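Local coordinates for protein probable aminotransferase (Pseudomonas aeruginosa, PDB 5YKR) that belongs to the class-III aminotransferase family and carries pyridoxal phosphate bound covalently to a lysine of the chain, at residues 145-150 with 222-227; 201-206 with 212-217; 243-248 with 254-259. One frame throughout, in Å; residues are numbered along the deposited sequence.

Contact 1: 145-150 with 222-227; sequences FVLRLC and AVLTEP
Leu147 and Cys150 reach Ala222 through similar first torsions: each swings its gamma atom away from its own carbonyl carbon, with chi1 -69° in Leu147 and -70° in Cys150. One turn apart on the helix, the two side chains close on the same methyl. Leu147 CD2 comes within 4.1 Å of Ala222 CB, and Cys150 SG meets that carbon at 4.0 Å from the neighbouring turn. The other branch of the leucine fork, Leu147 CD1, lies 4.3 Å from Leu224 CD2, a looser touch between branched ends. The axes of 145-150 and 222-225 run nearly antiparallel (166°), 9.7 Å apart at their closest. This is helix-on-sheet packing in the alpha/beta large domain of a fold-type I pyridoxal phosphate enzyme, where helix 139-154 lies on one face of the mixed sheet. Ala222 and Leu224 point their CB atoms toward the helix, while Val223 between them points away, as the pleat of a strand requires. The small alanine suits the place where the backbones come closest, Cys150 CA being 6.5 Å from Ala222 CA; farther along, the longer Leu224 spans the wider gap. Leu147 also packs on Val159 and Ile257, so one leucine touches three strands of the sheet. Arg148, on the same helix, turns instead to the dimer interface and forms a salt bridge with Asp171 of the second subunit.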
loop_
_atom_site.group_PDB
_atom_site.type_symbol
_atom_site.label_atom_id
_atom_site.label_comp_id
_atom_site.label_asym_id
_atom_site.label_seq_id
_atom_site.Cartn_x
_atom_site.Cartn_y
_atom_site.Cartn_z
ATOM N N PHE A 145 -7.678 7.009 -3.197
ATOM C CA PHE A 145 -8.738 7.224 -2.208
ATOM C C PHE A 145 -9.290 8.645 -2.290
ATOM O O PHE A 145 -10.482 8.842 -2.212
ATOM C CB PHE A 145 -8.235 6.919 -0.799
ATOM C CG PHE A 145 -7.769 5.488 -0.585
ATOM C CD1 PHE A 145 -8.096 4.473 -1.456
ATOM C CD2 PHE A 145 -7.040 5.163 0.543
ATOM C CE1 PHE A 145 -7.651 3.184 -1.247
ATOM C CE2 PHE A 145 -6.622 3.869 0.767
ATOM C CZ PHE A 145 -6.932 2.865 -0.117
ATOM N N VAL A 146 -8.400 9.618 -2.505
ATOM C CA VAL A 146 -8.852 10.995 -2.739
ATOM C C VAL A 146 -9.751 11.046 -3.972
ATOM O O VAL A 146 -10.796 11.724 -3.965
ATOM C CB VAL A 146 -7.690 11.973 -2.822
ATOM C CG1 VAL A 146 -8.126 13.305 -3.381
ATOM C CG2 VAL A 146 -7.039 12.116 -1.445
ATOM N N LEU A 147 -9.350 10.337 -5.053
ATOM C CA LEU A 147 -10.197 10.403 -6.261
ATOM C C LEU A 147 -11.585 9.805 -5.978
ATOM O O LEU A 147 -12.611 10.362 -6.436
ATOM C CB LEU A 147 -9.521 9.712 -7.418
ATOM C CG LEU A 147 -8.268 10.385 -7.983
ATOM C CD1 LEU A 147 -7.655 9.499 -9.093
ATOM C CD2 LEU A 147 -8.594 11.791 -8.486
ATOM N N ARG A 148 -11.649 8.693 -5.239
ATOM C CA ARG A 148 -12.933 8.111 -4.851
ATOM C C ARG A 148 -13.790 9.114 -4.085
ATOM O O ARG A 148 -14.975 9.274 -4.386
ATOM C CB ARG A 148 -12.681 6.847 -3.998
ATOM C CG ARG A 148 -13.926 6.306 -3.306
ATOM C CD ARG A 148 -13.655 5.049 -2.491
ATOM N NE ARG A 148 -13.438 3.895 -3.347
ATOM C CZ ARG A 148 -14.376 3.207 -3.983
ATOM N NH1 ARG A 148 -15.617 3.441 -3.753
ATOM N NH2 ARG A 148 -14.032 2.244 -4.872
ATOM N N LEU A 149 -13.193 9.787 -3.087
ATOM C CA LEU A 149 -13.944 10.716 -2.308
ATOM C C LEU A 149 -14.409 11.908 -3.168
ATOM O O LEU A 149 -15.497 12.442 -2.951
ATOM C CB LEU A 149 -13.092 11.199 -1.116
ATOM C CG LEU A 149 -12.869 10.136 -0.040
ATOM C CD1 LEU A 149 -11.828 10.564 0.966
ATOM C CD2 LEU A 149 -14.160 9.757 0.696
ATOM N N CYS A 150 -13.579 12.346 -4.127
ATOM C CA CYS A 150 -13.991 13.425 -5.041
ATOM C C CYS A 150 -15.164 13.007 -5.912
ATOM O O CYS A 150 -16.059 13.805 -6.169
ATOM C CB CYS A 150 -12.820 13.924 -5.880
ATOM S SG CYS A 150 -11.577 14.841 -4.969
ATOM N N ALA A 222 -12.117 16.000 -10.280
ATOM C CA ALA A 222 -10.831 16.493 -9.774
ATOM C C ALA A 222 -9.812 16.655 -10.905
ATOM O O ALA A 222 -9.876 15.915 -11.898
ATOM C CB ALA A 222 -10.282 15.556 -8.724
ATOM N N VAL A 223 -8.843 17.542 -10.640
ATOM C CA VAL A 223 -7.599 17.606 -11.372
ATOM C C VAL A 223 -6.532 17.051 -10.432
ATOM O O VAL A 223 -6.382 17.557 -9.311
ATOM C CB VAL A 223 -7.216 19.045 -11.797
ATOM C CG1 VAL A 223 -5.835 19.077 -12.406
ATOM C CG2 VAL A 223 -8.244 19.620 -12.759
ATOM N N LEU A 224 -5.780 16.069 -10.886
ATOM C CA LEU A 224 -4.678 15.459 -10.126
ATOM C C LEU A 224 -3.372 15.841 -10.826
ATOM O O LEU A 224 -3.215 15.563 -12.053
ATOM C CB LEU A 224 -4.791 13.925 -10.079
ATOM C CG LEU A 224 -3.642 13.122 -9.472
ATOM C CD1 LEU A 224 -3.353 13.546 -8.024
ATOM C CD2 LEU A 224 -3.946 11.668 -9.518
ATOM N N THR A 225 -2.434 16.451 -10.099
ATOM C CA THR A 225 -1.178 16.880 -10.726
ATOM C C THR A 225 -0.057 17.051 -9.708
ATOM O O THR A 225 -0.305 17.467 -8.564
ATOM C CB THR A 225 -1.354 18.190 -11.506
ATOM O OG1 THR A 225 -0.174 18.481 -12.293
ATOM C CG2 THR A 225 -1.710 19.379 -10.609
ATOM N N GLU A 226 1.176 16.802 -10.136
ATOM C CA GLU A 226 2.328 17.384 -9.445
ATOM C C GLU A 226 2.304 18.889 -9.713
ATOM O O GLU A 226 1.849 19.340 -10.771
ATOM C CB GLU A 226 3.632 16.809 -9.945
ATOM C CG GLU A 226 3.837 15.329 -9.657
ATOM C CD GLU A 226 5.240 14.944 -10.070
ATOM O OE1 GLU A 226 5.450 14.639 -11.299
ATOM O OE2 GLU A 226 6.157 14.983 -9.218
ATOM N N PRO A 227 2.845 19.694 -8.793
ATOM C CA PRO A 227 2.941 21.137 -9.084
ATOM C C PRO A 227 4.056 21.515 -10.053
ATOM O O PRO A 227 4.099 22.638 -10.564
ATOM C CB PRO A 227 3.149 21.736 -7.686
ATOM C CG PRO A 227 3.891 20.675 -6.931
ATOM C CD PRO A 227 3.387 19.357 -7.452
#

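Contact 2: 201-206 with 212-217; sequences RLVEFN and EAALAH
Arg201 NH2 is held in two ways at once: it forms a salt bridge with Asp219 OD2, and it rests on the face of the His217 ring, 3.4 Å from His217 CG. The whole guanidinium lies flat on the imidazole, with planes only 10° apart and centres 3.8 Å apart. The overlap is offset. His217 CD2 sits over the middle of the guanidinium, 3.4 Å from Arg201 CZ, whereas Arg201 NH1 hangs over the rim of the ring, 3.6 Å from His217 NE2. An arginine fits here because its flat end can stack while its N-H groups, which point outward in the plane, still serve a carboxylate; the pairing with Asp219 should fix the rotation of the group. The chain reaches this far because it is extended from CG to NE (chi2 -178°), and on the way Arg201 CD passes 3.6 Å from Ala214 O. That same carbonyl oxygen receives a weak bond from His217 N. Deeper in, Val203 CG2 meets Ala214 CB at 4.0 Å; the branched residue suits a strand, and the small alanine lets the helix come near it. Strand 200-203 is an outermost strand of the sheet within this chain, and the contact closes the first half of a beta-alpha-beta crossover, in which helix 208-215 leads from this strand to the parallel strand 220-225, which lies beyond strand 158-162 in the sheet.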
loop_
_atom_site.group_PDB
_atom_site.type_symbol
_atom_site.label_atom_id
_atom_site.label_comp_id
_atom_site.label_asym_id
_atom_site.label_seq_id
_atom_site.Cartn_x
_atom_site.Cartn_y
_atom_site.Cartn_z
ATOM N N ARG A 201 -10.053 12.579 -18.417
ATOM C CA ARG A 201 -9.808 13.583 -19.451
ATOM C C ARG A 201 -8.327 13.940 -19.378
ATOM O O ARG A 201 -7.787 14.203 -18.303
ATOM C CB ARG A 201 -10.718 14.785 -19.354
ATOM C CG ARG A 201 -12.185 14.460 -19.609
ATOM C CD ARG A 201 -13.063 15.727 -19.554
ATOM N NE ARG A 201 -14.482 15.432 -19.793
ATOM C CZ ARG A 201 -14.985 15.169 -20.995
ATOM N NH1 ARG A 201 -14.220 15.222 -22.102
ATOM N NH2 ARG A 201 -16.248 14.881 -21.113
ATOM N N LEU A 202 -7.648 13.875 -20.507
ATOM C CA LEU A 202 -6.206 14.132 -20.592
ATOM C C LEU A 202 -5.938 15.489 -21.210
ATOM O O LEU A 202 -6.569 15.877 -22.206
ATOM C CB LEU A 202 -5.558 13.041 -21.394
ATOM C CG LEU A 202 -4.043 13.050 -21.474
ATOM C CD1 LEU A 202 -3.409 12.894 -20.084
ATOM C CD2 LEU A 202 -3.483 11.986 -22.461
ATOM N N VAL A 203 -5.009 16.220 -20.618
ATOM C CA VAL A 203 -4.550 17.514 -21.081
ATOM C C VAL A 203 -3.036 17.572 -21.024
ATOM O O VAL A 203 -2.432 16.834 -20.239
ATOM C CB VAL A 203 -5.197 18.623 -20.180
ATOM C CG1 VAL A 203 -4.913 19.983 -20.664
ATOM C CG2 VAL A 203 -6.721 18.421 -20.052
ATOM N N GLU A 204 -2.405 18.415 -21.816
ATOM C CA GLU A 204 -0.978 18.719 -21.600
ATOM C C GLU A 204 -0.861 19.741 -20.468
ATOM O O GLU A 204 -1.707 20.651 -20.310
ATOM C CB GLU A 204 -0.305 19.321 -22.845
ATOM C CG GLU A 204 -0.032 18.351 -23.977
ATOM C CD GLU A 204 1.010 17.297 -23.729
ATOM O OE1 GLU A 204 1.744 17.308 -22.724
ATOM O OE2 GLU A 204 1.083 16.382 -24.576
ATOM N N PHE A 205 0.226 19.617 -19.708
ATOM C CA PHE A 205 0.603 20.655 -18.706
ATOM C C PHE A 205 0.779 21.996 -19.413
ATOM O O PHE A 205 1.061 22.047 -20.630
ATOM C CB PHE A 205 1.892 20.211 -18.026
ATOM C CG PHE A 205 2.156 20.737 -16.640
ATOM C CD1 PHE A 205 1.329 20.441 -15.597
ATOM C CD2 PHE A 205 3.382 21.389 -16.342
ATOM C CE1 PHE A 205 1.620 20.841 -14.317
ATOM C CE2 PHE A 205 3.692 21.752 -15.051
ATOM C CZ PHE A 205 2.795 21.497 -14.035
ATOM N N ASN A 206 0.598 23.097 -18.683
ATOM C CA ASN A 206 0.860 24.431 -19.219
ATOM C C ASN A 206 -0.047 24.800 -20.407
ATOM O O ASN A 206 0.376 25.492 -21.362
ATOM C CB ASN A 206 2.352 24.604 -19.560
ATOM C CG ASN A 206 3.210 24.659 -18.332
ATOM O OD1 ASN A 206 2.766 25.198 -17.312
ATOM N ND2 ASN A 206 4.439 24.148 -18.421
ATOM N N GLU A 212 -9.483 24.430 -19.672
ATOM C CA GLU A 212 -10.827 25.016 -19.668
ATOM C C GLU A 212 -11.812 24.155 -20.468
ATOM O O GLU A 212 -12.923 23.844 -19.999
ATOM C CB GLU A 212 -10.763 26.448 -20.199
ATOM C CG GLU A 212 -12.098 27.100 -20.486
ATOM C CD GLU A 212 -13.026 27.260 -19.324
ATOM O OE1 GLU A 212 -12.523 27.779 -18.337
ATOM O OE2 GLU A 212 -14.267 26.917 -19.409
ATOM N N ALA A 213 -11.377 23.762 -21.668
ATOM C CA ALA A 213 -12.247 22.941 -22.514
ATOM C C ALA A 213 -12.620 21.603 -21.852
ATOM O O ALA A 213 -13.760 21.124 -21.930
ATOM C CB ALA A 213 -11.630 22.692 -23.879
ATOM N N ALA A 214 -11.656 21.003 -21.165
ATOM C CA ALA A 214 -11.929 19.755 -20.445
ATOM C C ALA A 214 -12.922 19.930 -19.287
ATOM O O ALA A 214 -13.863 19.175 -19.153
ATOM C CB ALA A 214 -10.623 19.163 -19.916
ATOM N N LEU A 215 -12.681 20.940 -18.447
ATOM C CA LEU A 215 -13.542 21.165 -17.280
ATOM C C LEU A 215 -14.959 21.607 -17.647
ATOM O O LEU A 215 -15.911 21.306 -16.922
ATOM C CB LEU A 215 -12.923 22.188 -16.328
ATOM C CG LEU A 215 -11.544 21.859 -15.794
ATOM C CD1 LEU A 215 -11.114 22.918 -14.776
ATOM C CD2 LEU A 215 -11.440 20.464 -15.214
ATOM N N ALA A 216 -15.088 22.280 -18.801
ATOM C CA ALA A 216 -16.380 22.826 -19.204
ATOM C C ALA A 216 -17.433 21.757 -19.475
ATOM O O ALA A 216 -18.628 22.036 -19.491
ATOM C CB ALA A 216 -16.223 23.727 -20.447
ATOM N N HIS A 217 -17.011 20.515 -19.691
ATOM C CA HIS A 217 -17.988 19.420 -19.851
ATOM C C HIS A 217 -18.834 19.192 -18.604
ATOM O O HIS A 217 -19.890 18.571 -18.681
ATOM C CB HIS A 217 -17.341 18.111 -20.287
ATOM C CG HIS A 217 -16.631 18.217 -21.584
ATOM N ND1 HIS A 217 -17.275 18.223 -22.807
ATOM C CD2 HIS A 217 -15.324 18.450 -21.841
ATOM C CE1 HIS A 217 -16.363 18.356 -23.752
ATOM N NE2 HIS A 217 -15.181 18.499 -23.210
#

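Contact 3: 243-248 with 254-259; sequences AGLREL and VALIID
Leu256 CD1 is set against the fork of Leu245, 3.8 Å from Leu245 CG and 3.9 Å from Leu245 CD1, in the helix-to-strand half of the beta-alpha-beta unit formed by strand 220-225, helix 241-251 and strand 255-259. The other methyl of Leu256 faces Arg246: Leu256 CD2 lies above the guanidinium plane, toward its rim, 3.9 Å from Arg246 NE. Nearer the strand backbone, Leu256 CB lies over the same group, 3.9 Å from Arg246 NH2. One leucine thus touches both an apolar fork and a flat cation, whose poorly hydrated face, without N-H donors, packs on carbon while its edge makes the bonds. To lie there the arginine must fold back, bending at chi2 (71°) and again at chi3 (-74°). Its edge brings Arg246 NH2 to 4.0 Å from Val254 O, a loose electrostatic contact at most. Stronger partners stand in the next shell: Glu278 O accepts from Arg246 NH1, and Thr249 OG1 is hydrogen-bonded to Arg246 NH2. These neutral partners satisfy N-H groups and probably hold the guanidinium over Leu256. Asp280 supplies the countercharge and ties both segments together: its OD2 salt-bridges Arg246 NH2 and accepts the backbone N-H of Leu256.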
loop_
_atom_site.group_PDB
_atom_site.type_symbol
_atom_site.label_atom_id
_atom_site.label_comp_id
_atom_site.label_asym_id
_atom_site.label_seq_id
_atom_site.Cartn_x
_atom_site.Cartn_y
_atom_site.Cartn_z
ATOM N N ALA A 243 -1.762 30.032 -11.160
ATOM C CA ALA A 243 -2.851 30.945 -10.925
ATOM C C ALA A 243 -4.055 30.579 -11.788
ATOM O O ALA A 243 -5.171 30.557 -11.304
ATOM C CB ALA A 243 -2.408 32.367 -11.194
ATOM N N GLY A 244 -3.808 30.220 -13.043
ATOM C CA GLY A 244 -4.880 29.811 -13.960
ATOM C C GLY A 244 -5.515 28.495 -13.583
ATOM O O GLY A 244 -6.717 28.316 -13.635
ATOM N N LEU A 245 -4.667 27.540 -13.198
ATOM C CA LEU A 245 -5.127 26.251 -12.729
ATOM C C LEU A 245 -6.044 26.417 -11.525
ATOM O O LEU A 245 -7.097 25.778 -11.425
ATOM C CB LEU A 245 -3.913 25.361 -12.423
ATOM C CG LEU A 245 -4.196 24.008 -11.719
ATOM C CD1 LEU A 245 -5.093 23.126 -12.576
ATOM C CD2 LEU A 245 -2.858 23.328 -11.466
ATOM N N ARG A 246 -5.620 27.239 -10.577
ATOM C CA ARG A 246 -6.425 27.440 -9.376
ATOM C C ARG A 246 -7.740 28.135 -9.715
ATOM O O ARG A 246 -8.769 27.779 -9.176
ATOM C CB ARG A 246 -5.627 28.201 -8.319
ATOM C CG ARG A 246 -6.382 28.556 -7.071
ATOM C CD ARG A 246 -6.705 27.353 -6.188
ATOM N NE ARG A 246 -7.786 26.516 -6.731
ATOM C CZ ARG A 246 -8.405 25.558 -6.055
ATOM N NH1 ARG A 246 -8.010 25.246 -4.820
ATOM N NH2 ARG A 246 -9.415 24.898 -6.601
ATOM N N GLU A 247 -7.672 29.162 -10.574
ATOM C CA GLU A 247 -8.866 29.894 -10.946
ATOM C C GLU A 247 -9.888 29.010 -11.684
ATOM O O GLU A 247 -11.082 29.039 -11.365
ATOM C CB GLU A 247 -8.510 31.183 -11.694
ATOM C CG GLU A 247 -9.706 32.128 -11.932
ATOM C CD GLU A 247 -10.600 31.746 -13.120
ATOM O OE1 GLU A 247 -10.102 31.133 -14.112
ATOM O OE2 GLU A 247 -11.809 32.035 -13.088
ATOM N N LEU A 248 -9.421 28.243 -12.683
ATOM C CA LEU A 248 -10.321 27.389 -13.464
ATOM C C LEU A 248 -11.001 26.325 -12.603
ATOM O O LEU A 248 -12.177 26.064 -12.761
ATOM C CB LEU A 248 -9.538 26.709 -14.598
ATOM C CG LEU A 248 -9.185 27.582 -15.825
ATOM C CD1 LEU A 248 -8.277 26.862 -16.762
ATOM C CD2 LEU A 248 -10.421 27.942 -16.537
ATOM N N VAL A 254 -14.194 22.214 -9.263
ATOM C CA VAL A 254 -13.411 21.010 -9.477
ATOM C C VAL A 254 -12.288 20.958 -8.413
ATOM O O VAL A 254 -11.592 21.932 -8.229
ATOM C CB VAL A 254 -12.804 20.968 -10.885
ATOM C CG1 VAL A 254 -11.793 19.843 -11.015
ATOM C CG2 VAL A 254 -13.927 20.834 -11.937
ATOM N N ALA A 255 -12.137 19.817 -7.727
ATOM C CA ALA A 255 -11.066 19.670 -6.736
ATOM C C ALA A 255 -9.701 19.735 -7.373
ATOM O O ALA A 255 -9.470 19.068 -8.383
ATOM C CB ALA A 255 -11.237 18.373 -5.964
ATOM N N LEU A 256 -8.776 20.445 -6.732
ATOM C CA LEU A 256 -7.396 20.529 -7.179
ATOM C C LEU A 256 -6.546 19.699 -6.197
ATOM O O LEU A 256 -6.413 20.072 -5.004
ATOM C CB LEU A 256 -6.905 21.985 -7.186
ATOM C CG LEU A 256 -5.457 22.201 -7.576
ATOM C CD1 LEU A 256 -5.156 21.620 -8.928
ATOM C CD2 LEU A 256 -5.121 23.701 -7.477
ATOM N N ILE A 257 -6.004 18.590 -6.702
ATOM C CA ILE A 257 -5.184 17.684 -5.896
ATOM C C ILE A 257 -3.734 17.868 -6.313
ATOM O O ILE A 257 -3.373 17.617 -7.480
ATOM C CB ILE A 257 -5.562 16.203 -6.121
ATOM C CG1 ILE A 257 -7.071 15.968 -5.983
ATOM C CG2 ILE A 257 -4.726 15.314 -5.180
ATOM C CD1 ILE A 257 -7.492 14.650 -6.580
ATOM N N ILE A 258 -2.902 18.270 -5.333
ATOM C CA ILE A 258 -1.484 18.540 -5.577
ATOM C C ILE A 258 -0.682 17.408 -4.925
ATOM O O ILE A 258 -0.729 17.198 -3.712
ATOM C CB ILE A 258 -1.067 19.911 -5.036
ATOM C CG1 ILE A 258 -1.886 21.031 -5.722
ATOM C CG2 ILE A 258 0.411 20.112 -5.202
ATOM C CD1 ILE A 258 -1.678 21.166 -7.174
ATOM N N ASP A 259 0.021 16.651 -5.766
ATOM C CA ASP A 259 0.821 15.489 -5.385
ATOM C C ASP A 259 2.290 15.905 -5.290
ATOM O O ASP A 259 2.948 16.168 -6.296
ATOM C CB ASP A 259 0.645 14.367 -6.428
ATOM C CG ASP A 259 1.381 13.099 -6.084
ATOM O OD1 ASP A 259 2.174 13.049 -5.121
ATOM O OD2 ASP A 259 1.157 12.098 -6.874
#

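All three contacts set a helix against the same mixed sheet, but at different depths. Contacts 1 and 3 are buried and rest on neighbouring strands, joined by backbone pairing of Val223 with Ala255 and Ile257; contact 2 lies at the sheet's edge and is partly exposed. Their chemistry follows: contact 1 is wholly apolar, contact 3 adds a buried, well-partnered arginine to its leucines, and contact 2 relies on a cation stacked on an exposed ring. Helix 139-154 of contact 1 covers one face of the sheet, while Leu215, from the helix of contact 2, touches both Val223 of contact 1 and Val254 of contact 3.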